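Local coordinates for flagellar basal body protein (Helicobacter pylori, PDB 5NPY) that probably builds part of the flagellar hook, the segment thought to couple the basal body rod to the filament, at residues L157-D165 with F494-V502; I195-H204 with S456-L467. One frame throughout, in Å; residues are numbered along the deposited sequence.

Interaction 1: residues L157-D165 with F494-V502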
loop_
_atom_site.group_PDB
_atom_site.type_symbol
_atom_site.label_atom_id
_atom_site.label_comp_id
_atom_site.label_asym_id
_atom_site.label_seq_id
_atom_site.Cartn_x
_atom_site.Cartn_y
_atom_site.Cartn_z
ATOM N N LEU A 157 -17.984 -10.675 -12.971
ATOM C CA LEU A 157 -18.193 -9.853 -11.796
ATOM C C LEU A 157 -17.386 -8.571 -11.941
ATOM O O LEU A 157 -16.258 -8.584 -12.449
ATOM C CB LEU A 157 -17.797 -10.606 -10.520
ATOM C CG LEU A 157 -18.051 -9.895 -9.182
ATOM C CD1 LEU A 157 -18.279 -10.890 -8.067
ATOM C CD2 LEU A 157 -16.916 -8.954 -8.800
ATOM N N ASN A 158 -17.981 -7.462 -11.505
ATOM C CA ASN A 158 -17.345 -6.153 -11.521
ATOM C C ASN A 158 -17.150 -5.703 -10.082
ATOM O O ASN A 158 -18.126 -5.478 -9.355
ATOM C CB ASN A 158 -18.172 -5.143 -12.324
ATOM C CG ASN A 158 -18.138 -5.428 -13.815
ATOM O OD1 ASN A 158 -17.798 -6.532 -14.234
ATOM N ND2 ASN A 158 -18.486 -4.432 -14.622
ATOM N N SER A 159 -15.887 -5.570 -9.688
ATOM C CA SER A 159 -15.505 -5.314 -8.305
ATOM C C SER A 159 -16.145 -4.042 -7.750
ATOM O O SER A 159 -16.333 -3.049 -8.459
ATOM C CB SER A 159 -13.985 -5.186 -8.219
ATOM O OG SER A 159 -13.523 -5.350 -6.892
ATOM N N THR A 160 -16.457 -4.077 -6.455
ATOM C CA THR A 160 -16.828 -2.885 -5.705
ATOM C C THR A 160 -16.115 -2.908 -4.360
ATOM O O THR A 160 -15.468 -3.892 -3.990
ATOM C CB THR A 160 -18.347 -2.770 -5.487
ATOM O OG1 THR A 160 -18.831 -3.949 -4.836
ATOM C CG2 THR A 160 -19.078 -2.573 -6.799
ATOM N N ALA A 161 -16.246 -1.802 -3.627
ATOM C CA ALA A 161 -15.640 -1.651 -2.310
ATOM C C ALA A 161 -16.551 -2.235 -1.237
ATOM O O ALA A 161 -17.766 -2.027 -1.261
ATOM C CB ALA A 161 -15.359 -0.176 -2.010
ATOM N N ARG A 162 -15.945 -2.953 -0.285
ATOM C CA ARG A 162 -16.717 -3.699 0.707
ATOM C C ARG A 162 -17.589 -2.788 1.565
ATOM O O ARG A 162 -18.646 -3.219 2.041
ATOM C CB ARG A 162 -15.778 -4.516 1.598
ATOM C CG ARG A 162 -16.479 -5.579 2.426
ATOM C CD ARG A 162 -17.165 -6.616 1.542
ATOM N NE ARG A 162 -16.218 -7.355 0.709
ATOM C CZ ARG A 162 -16.076 -7.204 -0.608
ATOM N NH1 ARG A 162 -16.829 -6.341 -1.286
ATOM N NH2 ARG A 162 -15.174 -7.932 -1.254
ATOM N N ASP A 163 -17.165 -1.537 1.772
ATOM C CA ASP A 163 -17.945 -0.602 2.581
ATOM C C ASP A 163 -19.316 -0.339 1.961
ATOM O O ASP A 163 -20.346 -0.455 2.635
ATOM C CB ASP A 163 -17.174 0.710 2.757
ATOM C CG ASP A 163 -16.006 0.583 3.722
ATOM O OD1 ASP A 163 -16.074 -0.263 4.640
ATOM O OD2 ASP A 163 -15.021 1.339 3.567
ATOM N N GLU A 164 -19.347 0.018 0.669
ATOM C CA GLU A 164 -20.619 0.322 0.017
ATOM C C GLU A 164 -21.458 -0.934 -0.207
ATOM O O GLU A 164 -22.693 -0.857 -0.185
ATOM C CB GLU A 164 -20.381 1.067 -1.304
ATOM C CG GLU A 164 -19.436 0.373 -2.292
ATOM C CD GLU A 164 -18.700 1.355 -3.220
ATOM O OE1 GLU A 164 -18.632 2.560 -2.886
ATOM O OE2 GLU A 164 -18.183 0.919 -4.282
ATOM N N ASP A 165 -20.817 -2.094 -0.413
ATOM C CA ASP A 165 -21.564 -3.349 -0.473
ATOM C C ASP A 165 -22.394 -3.541 0.786
ATOM O O ASP A 165 -23.613 -3.743 0.717
ATOM C CB ASP A 165 -20.618 -4.537 -0.663
ATOM C CG ASP A 165 -20.153 -4.697 -2.097
ATOM O OD1 ASP A 165 -19.285 -5.566 -2.356
ATOM O OD2 ASP A 165 -20.647 -3.944 -2.967
ATOM N N PHE A 494 -12.954 -16.485 -6.294
ATOM C CA PHE A 494 -12.329 -16.623 -7.598
ATOM C C PHE A 494 -10.887 -17.082 -7.437
ATOM O O PHE A 494 -10.351 -17.153 -6.327
ATOM C CB PHE A 494 -12.410 -15.309 -8.387
ATOM C CG PHE A 494 -13.803 -14.949 -8.808
ATOM C CD1 PHE A 494 -14.214 -15.145 -10.117
ATOM C CD2 PHE A 494 -14.712 -14.431 -7.888
ATOM C CE1 PHE A 494 -15.501 -14.821 -10.508
ATOM C CE2 PHE A 494 -15.998 -14.107 -8.267
ATOM C CZ PHE A 494 -16.394 -14.296 -9.576
ATOM N N SER A 495 -10.260 -17.410 -8.570
ATOM C CA SER A 495 -8.895 -17.932 -8.542
ATOM C C SER A 495 -7.896 -16.903 -8.030
ATOM O O SER A 495 -6.897 -17.271 -7.405
ATOM C CB SER A 495 -8.491 -18.392 -9.933
ATOM O OG SER A 495 -9.035 -17.519 -10.905
ATOM N N ASN A 496 -8.131 -15.626 -8.288
ATOM C CA ASN A 496 -7.200 -14.621 -7.810
ATOM C C ASN A 496 -7.310 -14.384 -6.313
ATOM O O ASN A 496 -6.681 -13.454 -5.786
ATOM C CB ASN A 496 -7.406 -13.313 -8.572
ATOM C CG ASN A 496 -8.850 -12.852 -8.559
ATOM O OD1 ASN A 496 -9.646 -13.305 -7.734
ATOM N ND2 ASN A 496 -9.201 -11.949 -9.484
ATOM N N GLY A 497 -8.088 -15.180 -5.588
ATOM C CA GLY A 497 -8.187 -14.991 -4.159
ATOM C C GLY A 497 -9.096 -13.866 -3.731
ATOM O O GLY A 497 -8.998 -13.409 -2.587
ATOM N N VAL A 498 -9.982 -13.402 -4.613
ATOM C CA VAL A 498 -10.956 -12.370 -4.283
ATOM C C VAL A 498 -12.274 -13.040 -3.934
ATOM O O VAL A 498 -12.739 -13.936 -4.652
ATOM C CB VAL A 498 -11.145 -11.372 -5.437
ATOM C CG1 VAL A 498 -12.105 -10.307 -5.017
ATOM C CG2 VAL A 498 -9.818 -10.760 -5.830
ATOM N N VAL A 499 -12.871 -12.600 -2.830
ATOM C CA VAL A 499 -14.165 -13.071 -2.359
ATOM C C VAL A 499 -15.037 -11.841 -2.139
ATOM O O VAL A 499 -14.790 -11.056 -1.214
ATOM C CB VAL A 499 -14.043 -13.893 -1.070
ATOM C CG1 VAL A 499 -15.413 -14.170 -0.492
ATOM C CG2 VAL A 499 -13.292 -15.188 -1.347
ATOM N N GLU A 500 -16.042 -11.662 -2.987
ATOM C CA GLU A 500 -16.926 -10.520 -2.836
ATOM C C GLU A 500 -18.363 -11.008 -2.816
ATOM O O GLU A 500 -18.741 -11.862 -3.622
ATOM C CB GLU A 500 -16.759 -9.496 -3.972
ATOM C CG GLU A 500 -15.331 -9.036 -4.200
ATOM C CD GLU A 500 -15.241 -7.856 -5.149
ATOM O OE1 GLU A 500 -16.287 -7.433 -5.691
ATOM O OE2 GLU A 500 -14.116 -7.351 -5.343
ATOM N N PRO A 501 -19.182 -10.483 -1.914
ATOM C CA PRO A 501 -20.610 -10.776 -1.980
ATOM C C PRO A 501 -21.198 -10.203 -3.259
ATOM O O PRO A 501 -20.679 -9.237 -3.822
ATOM C CB PRO A 501 -21.170 -10.086 -0.733
ATOM C CG PRO A 501 -20.197 -8.991 -0.450
ATOM C CD PRO A 501 -18.859 -9.524 -0.843
ATOM N N VAL A 502 -22.272 -10.836 -3.734
ATOM C CA VAL A 502 -22.991 -10.363 -4.916
ATOM C C VAL A 502 -24.483 -10.184 -4.682
ATOM O O VAL A 502 -25.131 -9.458 -5.451
ATOM C CB VAL A 502 -22.753 -11.313 -6.113
ATOM C CG1 VAL A 502 -21.263 -11.527 -6.336
ATOM C CG2 VAL A 502 -23.453 -12.652 -5.889
#
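The carboxylate of E500 reaches across from strand 499-509 to the loop just ahead of helix 162-168, where S159 OG donates to E500 OE2 at 2.6 Å on the syn lone pair, the side of the other oxygen. E500 OE1 takes a weak bond from T160 N, at 3.4 Å, besides its salt bridge to K151. With CG anti to the carbonyl carbon (chi1 -53°) and the chain extended beyond it, the carboxylate is carried out to the loop. L157 CD2 lies 3.5 Å from E500 OE1. The other methyl of L157, CD1, fits between V502 CG1 at 3.5 Å and the F494 ring, whose CE2 it approaches obliquely. On the far side of E500 from this apolar patch lies R162. P501 CD sits over the centre of one face of its guanidinium, 3.6 Å from R162 CZ, while E500 CD lies at the edge in its plane; NH2 adds a weak, strongly bent bond to V499 O. Residues 157-165 belong to the D1 region of FlgE/F/G-type proteins, and the strand that packs on them, some 330 residues later in the chain, is probably part of the same domain. The second shell fixes the polar groups. R162, bent at chi2 and chi3 (62° and 63°), brings NH1 to D165 OD1 in a salt bridge of 2.8 Å, one turn along the same helix. The second oxygen of D165, OD2, takes a bond from T160 OG1, tying the loop just before the N-cap, A161, to the first turn of the helix. K151 forms salt bridges with both D165 and E500, so its ammonium probably offsets the two nearby carboxylates, and Y185 stacks edge-to-face on F494.

Interaction 2: residues I195-H204 with S456-L467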
loop_
_atom_site.group_PDB
_atom_site.type_symbol
_atom_site.label_atom_id
_atom_site.label_comp_id
_atom_site.label_asym_id
_atom_site.label_seq_id
_atom_site.Cartn_x
_atom_site.Cartn_y
_atom_site.Cartn_z
ATOM N N ILE A 195 1.347 2.805 -0.224
ATOM C CA ILE A 195 2.081 1.816 0.566
ATOM C C ILE A 195 2.385 2.390 1.944
ATOM O O ILE A 195 2.587 3.597 2.125
ATOM C CB ILE A 195 3.388 1.327 -0.100
ATOM C CG1 ILE A 195 4.374 2.482 -0.285
ATOM C CG2 ILE A 195 3.079 0.577 -1.398
ATOM C CD1 ILE A 195 5.767 2.059 -0.723
ATOM N N SER A 196 2.375 1.509 2.928
ATOM C CA SER A 196 2.910 1.795 4.247
ATOM C C SER A 196 4.205 1.007 4.364
ATOM O O SER A 196 4.206 -0.214 4.187
ATOM C CB SER A 196 1.919 1.434 5.357
ATOM O OG SER A 196 1.180 0.242 5.100
ATOM N N VAL A 197 5.301 1.719 4.611
ATOM C CA VAL A 197 6.637 1.153 4.742
ATOM C C VAL A 197 7.307 1.799 5.945
ATOM O O VAL A 197 7.157 3.003 6.194
ATOM C CB VAL A 197 7.479 1.375 3.458
ATOM C CG1 VAL A 197 7.596 2.874 3.099
ATOM C CG2 VAL A 197 8.830 0.791 3.597
ATOM N N ASN A 198 8.038 1.006 6.699
ATOM C CA ASN A 198 8.886 1.549 7.737
ATOM C C ASN A 198 10.296 1.570 7.186
ATOM O O ASN A 198 10.723 0.608 6.542
ATOM C CB ASN A 198 8.792 0.723 9.017
ATOM C CG ASN A 198 9.627 1.310 10.114
ATOM O OD1 ASN A 198 9.203 2.279 10.749
ATOM N ND2 ASN A 198 10.781 0.712 10.387
ATOM N N LEU A 199 11.007 2.670 7.407
ATOM C CA LEU A 199 12.366 2.821 6.895
ATOM C C LEU A 199 13.306 2.953 8.083
ATOM O O LEU A 199 13.290 3.969 8.780
ATOM C CB LEU A 199 12.481 4.027 5.963
ATOM C CG LEU A 199 11.654 4.041 4.647
ATOM C CD1 LEU A 199 11.817 5.358 3.930
ATOM C CD2 LEU A 199 12.013 2.926 3.701
ATOM N N ASN A 200 14.106 1.935 8.312
ATOM C CA ASN A 200 15.015 1.944 9.451
ATOM C C ASN A 200 16.405 2.325 8.978
ATOM O O ASN A 200 16.928 1.713 8.030
ATOM C CB ASN A 200 15.042 0.573 10.129
ATOM C CG ASN A 200 15.785 0.584 11.484
ATOM O OD1 ASN A 200 16.933 0.995 11.569
ATOM N ND2 ASN A 200 15.117 0.120 12.535
ATOM N N PRO A 201 17.030 3.324 9.606
ATOM C CA PRO A 201 18.313 3.846 9.092
ATOM C C PRO A 201 19.507 2.944 9.348
ATOM O O PRO A 201 20.618 3.288 8.924
ATOM C CB PRO A 201 18.471 5.189 9.835
ATOM C CG PRO A 201 17.617 5.042 11.088
ATOM C CD PRO A 201 16.468 4.130 10.706
ATOM N N LYS A 202 19.323 1.797 10.011
ATOM C CA LYS A 202 20.437 0.923 10.369
ATOM C C LYS A 202 20.272 -0.498 9.836
ATOM O O LYS A 202 20.955 -1.409 10.311
ATOM C CB LYS A 202 20.617 0.881 11.888
ATOM C CG LYS A 202 20.558 2.221 12.560
ATOM C CD LYS A 202 21.943 2.788 12.776
ATOM C CE LYS A 202 21.870 4.042 13.628
ATOM N NZ LYS A 202 23.209 4.618 13.896
ATOM N N ASP A 203 19.371 -0.716 8.881
ATOM C CA ASP A 203 19.208 -2.033 8.282
ATOM C C ASP A 203 20.114 -2.390 7.106
ATOM O O ASP A 203 20.972 -3.270 7.220
ATOM C CB ASP A 203 17.785 -2.232 7.766
ATOM C CG ASP A 203 16.816 -2.691 8.828
ATOM O OD1 ASP A 203 15.775 -3.260 8.418
ATOM O OD2 ASP A 203 17.072 -2.476 10.042
ATOM N N HIS A 204 19.913 -1.743 5.962
ATOM C CA HIS A 204 20.569 -2.156 4.731
ATOM C C HIS A 204 21.394 -0.968 4.276
ATOM O O HIS A 204 21.060 0.185 4.548
ATOM C CB HIS A 204 19.654 -2.615 3.588
ATOM C CG HIS A 204 18.622 -3.623 3.999
ATOM N ND1 HIS A 204 18.749 -4.971 3.736
ATOM C CD2 HIS A 204 17.442 -3.475 4.650
ATOM C CE1 HIS A 204 17.693 -5.609 4.209
ATOM N NE2 HIS A 204 16.886 -4.723 4.770
ATOM N N SER A 456 3.262 5.041 6.996
ATOM C CA SER A 456 4.691 4.843 6.857
ATOM C C SER A 456 5.443 5.555 7.977
ATOM O O SER A 456 4.975 6.552 8.546
ATOM C CB SER A 456 5.186 5.313 5.492
ATOM O OG SER A 456 4.529 4.609 4.454
ATOM N N SER A 457 6.607 5.009 8.325
ATOM C CA SER A 457 7.287 5.458 9.529
ATOM C C SER A 457 8.784 5.255 9.397
ATOM O O SER A 457 9.259 4.540 8.514
ATOM C CB SER A 457 6.757 4.738 10.764
ATOM O OG SER A 457 6.579 3.367 10.473
ATOM N N ASP A 458 9.521 5.944 10.270
ATOM C CA ASP A 458 10.941 5.705 10.462
ATOM C C ASP A 458 11.191 5.177 11.880
ATOM O O ASP A 458 12.050 5.696 12.597
ATOM C CB ASP A 458 11.729 6.988 10.165
ATOM C CG ASP A 458 11.491 8.095 11.200
ATOM O OD1 ASP A 458 10.423 8.137 11.836
ATOM O OD2 ASP A 458 12.400 8.923 11.389
ATOM N N LEU A 459 10.442 4.141 12.287
ATOM C CA LEU A 459 10.545 3.567 13.633
ATOM C C LEU A 459 11.854 2.814 13.819
ATOM O O LEU A 459 12.182 1.918 13.035
ATOM C CB LEU A 459 9.382 2.609 13.910
ATOM C CG LEU A 459 7.973 3.186 14.049
ATOM C CD1 LEU A 459 6.895 2.084 14.156
ATOM C CD2 LEU A 459 7.910 4.171 15.213
ATOM N N SER A 460 12.577 3.155 14.890
ATOM C CA SER A 460 13.901 2.581 15.135
ATOM C C SER A 460 13.826 1.124 15.575
ATOM O O SER A 460 14.722 0.334 15.259
ATOM C CB SER A 460 14.641 3.399 16.200
ATOM O OG SER A 460 15.842 3.960 15.692
ATOM N N TYR A 461 12.771 0.748 16.301
ATOM C CA TYR A 461 12.714 -0.580 16.886
ATOM C C TYR A 461 12.326 -1.651 15.874
ATOM O O TYR A 461 12.522 -2.832 16.156
ATOM C CB TYR A 461 11.752 -0.592 18.084
ATOM C CG TYR A 461 10.284 -0.307 17.745
ATOM C CD1 TYR A 461 9.736 0.975 17.890
ATOM C CD2 TYR A 461 9.439 -1.329 17.324
ATOM C CE1 TYR A 461 8.390 1.213 17.609
ATOM C CE2 TYR A 461 8.104 -1.097 17.020
ATOM C CZ TYR A 461 7.580 0.169 17.161
ATOM O OH TYR A 461 6.239 0.378 16.865
ATOM N N GLN A 462 11.794 -1.266 14.711
ATOM C CA GLN A 462 11.327 -2.186 13.685
ATOM C C GLN A 462 12.299 -2.196 12.503
ATOM O O GLN A 462 12.870 -1.155 12.146
ATOM C CB GLN A 462 9.906 -1.783 13.239
ATOM C CG GLN A 462 9.181 -2.704 12.241
ATOM C CD GLN A 462 7.758 -2.199 11.911
ATOM O OE1 GLN A 462 7.575 -1.043 11.528
ATOM N NE2 GLN A 462 6.753 -3.068 12.069
ATOM N N ASP A 463 12.498 -3.373 11.892
ATOM C CA ASP A 463 13.296 -3.420 10.664
ATOM C C ASP A 463 12.662 -2.567 9.564
ATOM O O ASP A 463 11.464 -2.246 9.588
ATOM C CB ASP A 463 13.453 -4.850 10.117
ATOM C CG ASP A 463 14.226 -5.763 11.042
ATOM O OD1 ASP A 463 14.514 -6.922 10.637
ATOM O OD2 ASP A 463 14.549 -5.349 12.178
ATOM N N SER A 464 13.472 -2.201 8.576
ATOM C CA SER A 464 12.876 -1.725 7.324
ATOM C C SER A 464 11.932 -2.798 6.787
ATOM O O SER A 464 12.265 -3.990 6.777
ATOM C CB SER A 464 13.950 -1.387 6.298
ATOM O OG SER A 464 14.770 -0.339 6.774
ATOM N N LYS A 465 10.729 -2.386 6.398
ATOM C CA LYS A 465 9.673 -3.359 6.148
ATOM C C LYS A 465 8.560 -2.705 5.355
ATOM O O LYS A 465 8.175 -1.574 5.656
ATOM C CB LYS A 465 9.092 -3.900 7.470
ATOM C CG LYS A 465 8.167 -5.085 7.345
ATOM C CD LYS A 465 7.595 -5.507 8.739
ATOM C CE LYS A 465 8.649 -5.504 9.862
ATOM N NZ LYS A 465 9.575 -6.712 9.841
ATOM N N LEU A 466 7.999 -3.448 4.401
ATOM C CA LEU A 466 6.749 -3.047 3.773
ATOM C C LEU A 466 5.567 -3.574 4.586
ATOM O O LEU A 466 5.371 -4.786 4.715
ATOM C CB LEU A 466 6.686 -3.529 2.328
ATOM C CG LEU A 466 5.351 -3.145 1.681
ATOM C CD1 LEU A 466 5.350 -1.642 1.310
ATOM C CD2 LEU A 466 5.157 -3.985 0.435
ATOM N N LEU A 467 4.793 -2.649 5.143
ATOM C CA LEU A 467 3.666 -2.979 6.006
ATOM C C LEU A 467 2.438 -3.408 5.212
ATOM O O LEU A 467 1.846 -4.458 5.491
ATOM C CB LEU A 467 3.305 -1.772 6.867
ATOM C CG LEU A 467 4.529 -1.138 7.506
ATOM C CD1 LEU A 467 4.048 -0.050 8.435
ATOM C CD2 LEU A 467 5.295 -2.235 8.311
HETATM O O HOH W 1 17.116 -0.156 5.556
HETATM O O HOH W 2 14.696 -5.634 6.508
#
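N198 lays its CB and amide carbon against the amide oxygen of Q462, 3.3 Å from N198 CB to Q462 OE1, with the two amide planes 61° apart. Its CG is anti to the backbone N (chi1 -178°), which carries the amide into the loop 456-464. There N198 OD1 accepts from S457 OG and from L459 N at 2.7 Å, both in the carbonyl plane on lone pairs; N198 ND2 donates to L459 O, close to its own amide plane, and to D463 O from above that carbonyl. N200 ND2 grips Q462 O at 2.6 Å, while its OD1 closes an Asx turn with K202 N. Strands 192-198 and 465-471 pair antiparallel, N198 with K465 hydrogen-bonded and V197 with L466 not. Along the opposite edge of strand 192-198 from 465-467, V197 N bonds to S456 OG at 3.0 Å, and S456 OG in turn donates to L448 O. S464 OG accepts from N200 N, and S464 N meets D203 OD1 at 2.5 Å from above the carboxylate plane. Two waters join H204 to S464. With both ends of the N198 amide used twice, its rotation is fixed, and polar side chains continue the pairing where the strands end.

Overall arrangement
Interaction 1 is the more buried contact, with no exposed residue among those that touch, whereas interaction 2 is partly buried and reaches water at its D203 and H204 end. Their centres lie 31 Å apart, the nearest atoms about 16 Å, and along the chain interaction 2 is nested inside the loop that interaction 1 closes; they share no strand or helix. Charge sets the first apart: carboxylates, an arginine and a lysine meet beside a small apolar patch of leucine, valine and phenylalanine where a helix start packs on a strand. In the second, neutral amides and hydroxyls, with one aspartate, bond mostly to backbone, extending a strand pair into the loops beyond it.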